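Long-range contacts in diaminopimelate decarboxylase (Aquifex aeolicus, PDB 2P3E), which probably catalyses the decarboxylation of meso-diaminopimelate to L-lysine, with pyridoxal 5'-phosphate as cofactor, in lysine biosynthesis: residues Ala119-Ile124 with Leu145-Arg150; Arg103-Gly108 with Met126-Ser131; Val199-His204 with Phe234-Leu239. One frame throughout, in Å; residues are numbered along the deposited sequence.

Contact 1 of 3, residues Ala119-Ile124 with Leu145-Arg150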
loop_
_atom_site.group_PDB
_atom_site.type_symbol
_atom_site.label_atom_id
_atom_site.label_comp_id
_atom_site.label_asym_id
_atom_site.label_seq_id
_atom_site.Cartn_x
_atom_site.Cartn_y
_atom_site.Cartn_z
ATOM N N ALA B 119 18.390 -18.238 -5.038
ATOM C CA ALA B 119 18.353 -18.910 -3.743
ATOM C C ALA B 119 19.062 -20.272 -3.797
ATOM O O ALA B 119 19.770 -20.637 -2.881
ATOM C CB ALA B 119 16.911 -19.061 -3.252
ATOM N N VAL B 120 18.851 -21.021 -4.871
ATOM C CA VAL B 120 19.532 -22.322 -5.037
ATOM C C VAL B 120 21.034 -22.073 -5.080
ATOM O O VAL B 120 21.794 -22.693 -4.343
ATOM C CB VAL B 120 19.027 -23.086 -6.287
ATOM C CG1 VAL B 120 19.924 -24.285 -6.611
ATOM C CG2 VAL B 120 17.596 -23.552 -6.066
ATOM N N ASP B 121 21.441 -21.127 -5.924
ATOM C CA ASP B 121 22.844 -20.704 -6.016
ATOM C C ASP B 121 23.441 -20.245 -4.686
ATOM O O ASP B 121 24.617 -20.527 -4.393
ATOM C CB ASP B 121 22.985 -19.601 -7.066
ATOM C CG ASP B 121 24.307 -19.667 -7.781
ATOM O OD1 ASP B 121 25.236 -18.966 -7.340
ATOM O OD2 ASP B 121 24.425 -20.437 -8.757
ATOM N N SER B 122 22.632 -19.554 -3.871
ATOM C CA SER B 122 23.069 -19.096 -2.571
ATOM C C SER B 122 23.182 -20.241 -1.559
ATOM O O SER B 122 23.685 -20.028 -0.468
ATOM C CB SER B 122 22.132 -18.009 -2.026
ATOM O OG SER B 122 22.149 -16.859 -2.868
ATOM N N GLU B 123 22.719 -21.437 -1.932
ATOM C CA GLU B 123 22.728 -22.599 -1.022
ATOM C C GLU B 123 22.005 -22.310 0.315
ATOM O O GLU B 123 22.548 -22.531 1.398
ATOM C CB GLU B 123 24.168 -23.098 -0.792
ATOM C CG GLU B 123 24.853 -23.621 -2.056
ATOM C CD GLU B 123 24.471 -25.072 -2.428
ATOM O OE1 GLU B 123 23.591 -25.700 -1.787
ATOM O OE2 GLU B 123 25.071 -25.600 -3.381
ATOM N N ILE B 124 20.774 -21.806 0.230
ATOM C CA ILE B 124 20.009 -21.484 1.448
ATOM C C ILE B 124 19.707 -22.787 2.197
ATOM O O ILE B 124 19.814 -23.869 1.608
ATOM C CB ILE B 124 18.711 -20.687 1.145
ATOM C CG1 ILE B 124 17.764 -21.505 0.259
ATOM C CG2 ILE B 124 19.052 -19.318 0.528
ATOM C CD1 ILE B 124 16.324 -21.013 0.276
ATOM N N LEU B 145 22.111 -25.884 -12.299
ATOM C CA LEU B 145 23.202 -25.249 -11.564
ATOM C C LEU B 145 24.214 -26.271 -11.048
ATOM O O LEU B 145 25.219 -25.908 -10.428
ATOM C CB LEU B 145 22.644 -24.393 -10.407
ATOM C CG LEU B 145 22.108 -22.975 -10.652
ATOM C CD1 LEU B 145 21.060 -22.909 -11.763
ATOM C CD2 LEU B 145 21.527 -22.378 -9.365
ATOM N N GLY B 146 23.950 -27.549 -11.325
ATOM C CA GLY B 146 24.725 -28.666 -10.760
ATOM C C GLY B 146 24.738 -28.620 -9.245
ATOM O O GLY B 146 25.760 -28.916 -8.602
ATOM N N LYS B 147 23.606 -28.228 -8.664
ATOM C CA LYS B 147 23.504 -28.106 -7.215
ATOM C C LYS B 147 22.331 -28.953 -6.714
ATOM O O LYS B 147 21.581 -29.526 -7.506
ATOM C CB LYS B 147 23.315 -26.640 -6.799
ATOM C CG LYS B 147 24.573 -25.776 -6.885
ATOM C CD LYS B 147 24.456 -24.559 -5.975
ATOM C CE LYS B 147 25.352 -23.411 -6.393
ATOM N NZ LYS B 147 26.736 -23.809 -6.755
ATOM N N LYS B 148 22.205 -29.042 -5.394
ATOM C CA LYS B 148 21.016 -29.610 -4.773
ATOM C C LYS B 148 20.193 -28.498 -4.119
ATOM O O LYS B 148 20.756 -27.543 -3.573
ATOM C CB LYS B 148 21.406 -30.630 -3.700
ATOM C CG LYS B 148 22.214 -31.821 -4.198
ATOM C CD LYS B 148 21.450 -32.672 -5.182
ATOM C CE LYS B 148 22.222 -33.958 -5.513
ATOM N NZ LYS B 148 21.830 -35.029 -4.557
ATOM N N ALA B 149 18.869 -28.619 -4.197
ATOM C CA ALA B 149 17.960 -27.750 -3.433
ATOM C C ALA B 149 17.400 -28.539 -2.262
ATOM O O ALA B 149 16.803 -29.589 -2.454
ATOM C CB ALA B 149 16.834 -27.222 -4.314
ATOM N N ARG B 150 17.606 -28.028 -1.050
ATOM C CA ARG B 150 17.081 -28.652 0.156
ATOM C C ARG B 150 15.643 -28.191 0.381
ATOM O O ARG B 150 15.357 -26.987 0.348
ATOM C CB ARG B 150 17.950 -28.298 1.361
ATOM C CG ARG B 150 19.251 -29.082 1.467
ATOM C CD ARG B 150 20.156 -28.439 2.510
ATOM N NE ARG B 150 20.536 -27.098 2.066
ATOM C CZ ARG B 150 21.582 -26.836 1.284
ATOM N NH1 ARG B 150 22.370 -27.825 0.872
ATOM N NH2 ARG B 150 21.840 -25.585 0.912
HETATM O O HOH W 1 20.773 -24.881 -2.967
HETATM O O HOH W 2 24.240 -28.245 -3.650
HETATM O O HOH W 3 18.879 -25.342 -0.858
#
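E123 closes helix 113-121 in a Schellman motif and reaches across to R150 on strand 149-156. E123 N bonds V120 O at 2.9 Å; the positive phi of E123 then turns I124 N back toward A119 O, a weak bond. The R150 chain is bent at chi3 (-64°), which brings the guanidinium to the backbone that follows the helix. R150 NH2 bonds I124 O at 2.7 Å. The oxygen lies in the guanidinium plane, but the donor stands above the carbonyl plane. NH2 also forms a salt bridge with E123 OE1 at 3.2 Å, and OE1 offers its anti lone pair. The carboxylate and guanidinium are nearly coplanar. R150 NE bonds L125 O, so several acceptors fix the rotation of the group.

This is the outer layer of the TIM-barrel domain, where helix 113-121 lies near the C-terminal end of helix 132-145. V120 CG1 touches L145 CD2 at 3.7 Å, and its CG2 meets A149 CB at 4.1 Å. K147 slides past V120 in the opposite direction. Its NZ stays 4.6 Å from D121 OD2, too far for a salt bridge. Water 3 links I124 O with R150 N, the latter at 3.0 Å.

Contact 2 of 3, residues Arg103-Gly108 with Met126-Ser131; sequences RIVYAG and MFNVES
V105 and Y106 pair with M126 and F127 as neighbouring parallel strands. The axes of strands 104-106 and 126-129 approach to 4.8 Å, with 23° between their directions. Y106 N donates to M126 O at 3.0 Å, and N128 N donates to Y106 O at 2.8 Å. Y106 thus uses both backbone polar atoms on the one neighbour. V105 CA adds a CA-H...O contact to M126 O.

V105 and M126 share one face of the sheet. They lie side by side, with V105 CG1 4.1 Å from M126 CB. Y106 and F127 share the other face. Y106 holds CG anti to its backbone N (chi1 -169°), whereas F127 holds CG beside its own. The ring planes make 30°, displaced so far that little of one ring lies over the other. Y106 CD1 meets F127 CE1 at 3.8 Å, and the centroids are 5.9 Å apart. Y106 OH bonds G110 O.

Past the strands, E130 folds back at chi2 and lays CG against G108 O at 3.3 Å. Its carboxylate is buried. OE1 takes the N-H of G177, and OE2 forms a salt bridge with R154. Cutting E130 back to an alanine would probably leave the R154 charge without this mate and the G177 N-H without its acceptor. G108 N is buried and has no partner in the model. E130 O accepts a bond from K299 of the second subunit.

The two strands belong to a beta-alpha-beta unit of the TIM barrel, with helix 113-121 as the connection. That helix covers the Y106 and F127 rings through A119. V105 faces E279, probably a cofactor-binding residue. Strands 82-85 and 149-156 flank the pair.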
loop_
_atom_site.group_PDB
_atom_site.type_symbol
_atom_site.label_atom_id
_atom_site.label_comp_id
_atom_site.label_asym_id
_atom_site.label_seq_id
_atom_site.Cartn_x
_atom_site.Cartn_y
_atom_site.Cartn_z
ATOM N N ARG B 103 21.432 -19.988 7.425
ATOM C CA ARG B 103 20.357 -19.650 8.370
ATOM C C ARG B 103 19.136 -19.028 7.650
ATOM O O ARG B 103 18.292 -18.404 8.276
ATOM C CB ARG B 103 20.868 -18.709 9.451
ATOM C CG ARG B 103 22.093 -19.234 10.256
ATOM C CD ARG B 103 22.227 -18.557 11.628
ATOM N NE ARG B 103 22.172 -17.087 11.556
ATOM C CZ ARG B 103 23.192 -16.250 11.790
ATOM N NH1 ARG B 103 24.399 -16.724 12.131
ATOM N NH2 ARG B 103 23.002 -14.926 11.703
ATOM N N ILE B 104 19.042 -19.222 6.336
ATOM C CA ILE B 104 17.948 -18.639 5.551
ATOM C C ILE B 104 16.987 -19.714 5.046
ATOM O O ILE B 104 17.423 -20.721 4.452
ATOM C CB ILE B 104 18.498 -17.795 4.368
ATOM C CG1 ILE B 104 19.358 -16.644 4.908
ATOM C CG2 ILE B 104 17.356 -17.341 3.396
ATOM C CD1 ILE B 104 19.951 -15.738 3.823
ATOM N N VAL B 105 15.687 -19.506 5.301
ATOM C CA VAL B 105 14.636 -20.377 4.779
ATOM C C VAL B 105 13.678 -19.558 3.889
ATOM O O VAL B 105 13.406 -18.393 4.171
ATOM C CB VAL B 105 13.859 -21.121 5.909
ATOM C CG1 VAL B 105 14.801 -22.060 6.701
ATOM C CG2 VAL B 105 13.170 -20.125 6.864
ATOM N N TYR B 106 13.168 -20.175 2.831
ATOM C CA TYR B 106 12.450 -19.428 1.808
ATOM C C TYR B 106 11.036 -19.986 1.672
ATOM O O TYR B 106 10.856 -21.112 1.195
ATOM C CB TYR B 106 13.216 -19.508 0.473
ATOM C CG TYR B 106 12.774 -18.586 -0.692
ATOM C CD1 TYR B 106 13.601 -18.422 -1.807
ATOM C CD2 TYR B 106 11.574 -17.883 -0.672
ATOM C CE1 TYR B 106 13.233 -17.601 -2.883
ATOM C CE2 TYR B 106 11.197 -17.059 -1.752
ATOM C CZ TYR B 106 12.035 -16.925 -2.848
ATOM O OH TYR B 106 11.680 -16.104 -3.924
ATOM N N ALA B 107 10.045 -19.199 2.091
ATOM C CA ALA B 107 8.638 -19.618 2.019
ATOM C C ALA B 107 7.842 -18.871 0.950
ATOM O O ALA B 107 8.375 -18.061 0.206
ATOM C CB ALA B 107 7.972 -19.471 3.355
ATOM N N GLY B 108 6.555 -19.174 0.884
ATOM C CA GLY B 108 5.627 -18.435 0.026
ATOM C C GLY B 108 5.579 -18.930 -1.405
ATOM O O GLY B 108 6.359 -19.800 -1.820
ATOM N N MET B 126 16.902 -24.146 3.389
ATOM C CA MET B 126 15.722 -24.895 3.042
ATOM C C MET B 126 14.699 -24.048 2.282
ATOM O O MET B 126 14.422 -22.913 2.670
ATOM C CB MET B 126 15.102 -25.397 4.345
ATOM C CG MET B 126 14.005 -26.406 4.236
ATOM S SD MET B 126 13.809 -27.154 5.858
ATOM C CE MET B 126 12.752 -26.006 6.760
ATOM N N PHE B 127 14.149 -24.624 1.212
ATOM C CA PHE B 127 12.937 -24.121 0.565
ATOM C C PHE B 127 11.695 -24.753 1.206
ATOM O O PHE B 127 11.566 -25.997 1.268
ATOM C CB PHE B 127 12.938 -24.461 -0.925
ATOM C CG PHE B 127 13.984 -23.737 -1.715
ATOM C CD1 PHE B 127 13.690 -22.527 -2.340
ATOM C CD2 PHE B 127 15.280 -24.252 -1.808
ATOM C CE1 PHE B 127 14.680 -21.848 -3.069
ATOM C CE2 PHE B 127 16.274 -23.582 -2.536
ATOM C CZ PHE B 127 15.970 -22.388 -3.168
ATOM N N ASN B 128 10.795 -23.909 1.699
ATOM C CA ASN B 128 9.483 -24.365 2.153
ATOM C C ASN B 128 8.511 -24.315 0.988
ATOM O O ASN B 128 8.014 -23.246 0.599
ATOM C CB ASN B 128 8.994 -23.564 3.373
ATOM C CG ASN B 128 9.864 -23.793 4.590
ATOM O OD1 ASN B 128 10.311 -24.920 4.841
ATOM N ND2 ASN B 128 10.109 -22.740 5.356
ATOM N N VAL B 129 8.258 -25.500 0.434
ATOM C CA VAL B 129 7.618 -25.653 -0.841
ATOM C C VAL B 129 6.100 -25.610 -0.717
ATOM O O VAL B 129 5.500 -26.252 0.162
ATOM C CB VAL B 129 8.117 -26.939 -1.585
ATOM C CG1 VAL B 129 7.353 -27.154 -2.849
ATOM C CG2 VAL B 129 9.611 -26.817 -1.930
ATOM N N GLU B 130 5.511 -24.851 -1.637
ATOM C CA GLU B 130 4.100 -24.501 -1.650
ATOM C C GLU B 130 3.282 -25.233 -2.724
ATOM O O GLU B 130 2.051 -25.190 -2.685
ATOM C CB GLU B 130 3.963 -22.982 -1.833
ATOM C CG GLU B 130 4.451 -22.162 -0.638
ATOM C CD GLU B 130 3.510 -22.208 0.566
ATOM O OE1 GLU B 130 2.400 -22.787 0.472
ATOM O OE2 GLU B 130 3.894 -21.645 1.608
ATOM N N SER B 131 3.953 -25.902 -3.676
ATOM C CA SER B 131 3.247 -26.697 -4.684
ATOM C C SER B 131 4.109 -27.802 -5.295
ATOM O O SER B 131 5.339 -27.773 -5.226
ATOM C CB SER B 131 2.691 -25.803 -5.813
ATOM O OG SER B 131 3.766 -25.177 -6.493
#

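Contact 3 of 3, residues Val199-His204 with Phe234-Leu239; sequences VGIHCH and FDIKYL
The Y238 ring has V199 CG2 at its edge, in the ring plane and 3.9 Å from Y238 CD2. Over one face, set toward the rim, lies CB of the preceding residue K237. Y238 keeps CG beside its backbone N (chi1 -49°), and this also brings CD2 within 3.6 Å of V199 O. The H202 ring carries H204 N over one face, and its NE2 bonds E279.

V199 O is gripped twice. Y238 N donates at 2.9 Å, nearly straight on to the carbonyl, and K237 N adds a weak, more bent bond. I201 N then donates to Y238 O at 3.1 Å, continuing the parallel pairing. Between these bonds G200 CA makes a CA-H...O contact with Y238 O at 3.2 Å.

I201 and L239 share the face of the sheet opposite Y238 and lie side by side, with I201 CD1 3.7 Å from L239 CD2. I236 crosses I201 at about a right angle, and its CG2 touches I201 CG1 at 4.0 Å. At the exposed surface, K237 NZ forms a salt bridge with D235 OD2.

The two strands belong to a beta-alpha-beta unit of the TIM barrel, with helix 214-231 as the connection between strands 196-202 and 238-240. I201 packs on V222 of that helix and on Y187 of helix 183-191, while V199 and Y238 pack on M126 of strand 126-129.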
loop_
_atom_site.group_PDB
_atom_site.type_symbol
_atom_site.label_atom_id
_atom_site.label_comp_id
_atom_site.label_asym_id
_atom_site.label_seq_id
_atom_site.Cartn_x
_atom_site.Cartn_y
_atom_site.Cartn_z
ATOM N N VAL B 199 14.773 -32.430 3.479
ATOM C CA VAL B 199 15.389 -32.216 4.804
ATOM C C VAL B 199 14.428 -31.729 5.899
ATOM O O VAL B 199 14.797 -31.688 7.077
ATOM C CB VAL B 199 16.593 -31.217 4.769
ATOM C CG1 VAL B 199 17.728 -31.720 3.839
ATOM C CG2 VAL B 199 16.143 -29.814 4.369
ATOM N N GLY B 200 13.218 -31.340 5.520
ATOM C CA GLY B 200 12.345 -30.716 6.498
ATOM C C GLY B 200 10.860 -30.913 6.356
ATOM O O GLY B 200 10.378 -31.497 5.386
ATOM N N ILE B 201 10.146 -30.406 7.359
ATOM C CA ILE B 201 8.692 -30.253 7.332
ATOM C C ILE B 201 8.434 -28.835 7.808
ATOM O O ILE B 201 9.118 -28.359 8.718
ATOM C CB ILE B 201 7.961 -31.231 8.308
ATOM C CG1 ILE B 201 8.287 -32.691 7.976
ATOM C CG2 ILE B 201 6.434 -30.934 8.345
ATOM C CD1 ILE B 201 7.882 -33.677 9.063
ATOM N N HIS B 202 7.462 -28.167 7.196
ATOM C CA HIS B 202 7.135 -26.792 7.583
ATOM C C HIS B 202 5.645 -26.652 7.877
ATOM O O HIS B 202 4.804 -27.211 7.156
ATOM C CB HIS B 202 7.542 -25.807 6.474
ATOM C CG HIS B 202 7.176 -24.375 6.757
ATOM N ND1 HIS B 202 6.410 -23.557 5.979
ATOM C CD2 HIS B 202 7.567 -23.617 7.827
ATOM C CE1 HIS B 202 6.340 -22.343 6.577
ATOM N NE2 HIS B 202 7.044 -22.381 7.696
ATOM N N CYS B 203 5.324 -25.921 8.935
ATOM C CA CYS B 203 3.961 -25.423 9.107
ATOM C C CYS B 203 3.975 -23.975 9.568
ATOM O O CYS B 203 4.856 -23.554 10.307
ATOM C CB CYS B 203 3.157 -26.306 10.065
ATOM S SG CYS B 203 3.688 -26.239 11.792
ATOM N N HIS B 204 3.024 -23.191 9.084
ATOM C CA HIS B 204 2.829 -21.843 9.606
ATOM C C HIS B 204 1.331 -21.671 9.744
ATOM O O HIS B 204 0.628 -21.486 8.749
ATOM C CB HIS B 204 3.431 -20.777 8.680
ATOM C CG HIS B 204 3.188 -19.371 9.146
ATOM N ND1 HIS B 204 3.830 -18.828 10.239
ATOM C CD2 HIS B 204 2.368 -18.403 8.673
ATOM C CE1 HIS B 204 3.420 -17.584 10.417
ATOM N NE2 HIS B 204 2.533 -17.302 9.478
ATOM N N PHE B 234 12.856 -41.396 5.351
ATOM C CA PHE B 234 13.264 -40.006 5.105
ATOM C C PHE B 234 14.143 -39.495 6.255
ATOM O O PHE B 234 13.960 -39.896 7.409
ATOM C CB PHE B 234 12.048 -39.073 4.937
ATOM C CG PHE B 234 11.211 -39.370 3.725
ATOM C CD1 PHE B 234 11.428 -38.691 2.529
ATOM C CD2 PHE B 234 10.198 -40.320 3.777
ATOM C CE1 PHE B 234 10.648 -38.960 1.394
ATOM C CE2 PHE B 234 9.422 -40.598 2.654
ATOM C CZ PHE B 234 9.638 -39.913 1.462
ATOM N N ASP B 235 15.086 -38.613 5.932
ATOM C CA ASP B 235 15.951 -38.001 6.920
ATOM C C ASP B 235 15.498 -36.553 7.148
ATOM O O ASP B 235 15.981 -35.629 6.496
ATOM C CB ASP B 235 17.417 -38.045 6.464
ATOM C CG ASP B 235 18.387 -37.492 7.517
ATOM O OD1 ASP B 235 17.994 -37.305 8.688
ATOM O OD2 ASP B 235 19.556 -37.232 7.162
ATOM N N ILE B 236 14.576 -36.380 8.082
ATOM C CA ILE B 236 14.031 -35.066 8.399
ATOM C C ILE B 236 14.916 -34.413 9.450
ATOM O O ILE B 236 14.826 -34.721 10.648
ATOM C CB ILE B 236 12.525 -35.142 8.839
ATOM C CG1 ILE B 236 11.655 -35.887 7.811
ATOM C CG2 ILE B 236 11.940 -33.742 9.113
ATOM C CD1 ILE B 236 11.702 -35.351 6.349
ATOM N N LYS B 237 15.777 -33.507 8.980
ATOM C CA LYS B 237 16.718 -32.793 9.837
ATOM C C LYS B 237 16.086 -31.592 10.547
ATOM O O LYS B 237 16.512 -31.241 11.649
ATOM C CB LYS B 237 17.925 -32.326 9.015
ATOM C CG LYS B 237 18.714 -33.441 8.351
ATOM C CD LYS B 237 19.731 -32.835 7.368
ATOM C CE LYS B 237 20.509 -33.912 6.602
ATOM N NZ LYS B 237 21.334 -34.758 7.510
ATOM N N TYR B 238 15.067 -30.981 9.917
ATOM C CA TYR B 238 14.455 -29.723 10.413
ATOM C C TYR B 238 12.931 -29.776 10.518
ATOM O O TYR B 238 12.251 -30.286 9.637
ATOM C CB TYR B 238 14.841 -28.515 9.538
ATOM C CG TYR B 238 16.324 -28.449 9.287
ATOM C CD1 TYR B 238 17.204 -27.976 10.272
ATOM C CD2 TYR B 238 16.849 -28.880 8.084
ATOM C CE1 TYR B 238 18.591 -27.941 10.048
ATOM C CE2 TYR B 238 18.219 -28.843 7.846
ATOM C CZ TYR B 238 19.077 -28.391 8.837
ATOM O OH TYR B 238 20.434 -28.381 8.574
ATOM N N LEU B 239 12.425 -29.237 11.612
ATOM C CA LEU B 239 11.001 -29.020 11.789
ATOM C C LEU B 239 10.814 -27.536 12.014
ATOM O O LEU B 239 11.139 -27.005 13.078
ATOM C CB LEU B 239 10.457 -29.805 12.978
ATOM C CG LEU B 239 10.531 -31.333 12.877
ATOM C CD1 LEU B 239 9.929 -31.955 14.137
ATOM C CD2 LEU B 239 9.848 -31.863 11.607
#

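In the fold
All three contacts belong to the TIM-barrel domain. Contacts 1 and 2 have centres 12 Å apart. They meet where V120 CG2 lies 3.5 Å from F127 CZ and R150 O probably accepts a bond from F127 N at 2.8 Å. Contacts 2 and 3 are 11 Å apart between centres. M126 SD reaches V199 CG2 at 3.8 Å. Contacts 1 and 3 touch through R150 and V199. Contacts 2 and 3 both reach E279 of the probable cofactor site: H202 NE2 hydrogen-bonds its OE1, and the V105 side chain is about 3 Å from its side chain between nearest atoms. The A107 side chain is likewise about 8 Å from that of K65, the probable pyridoxal attachment point, unmodified here.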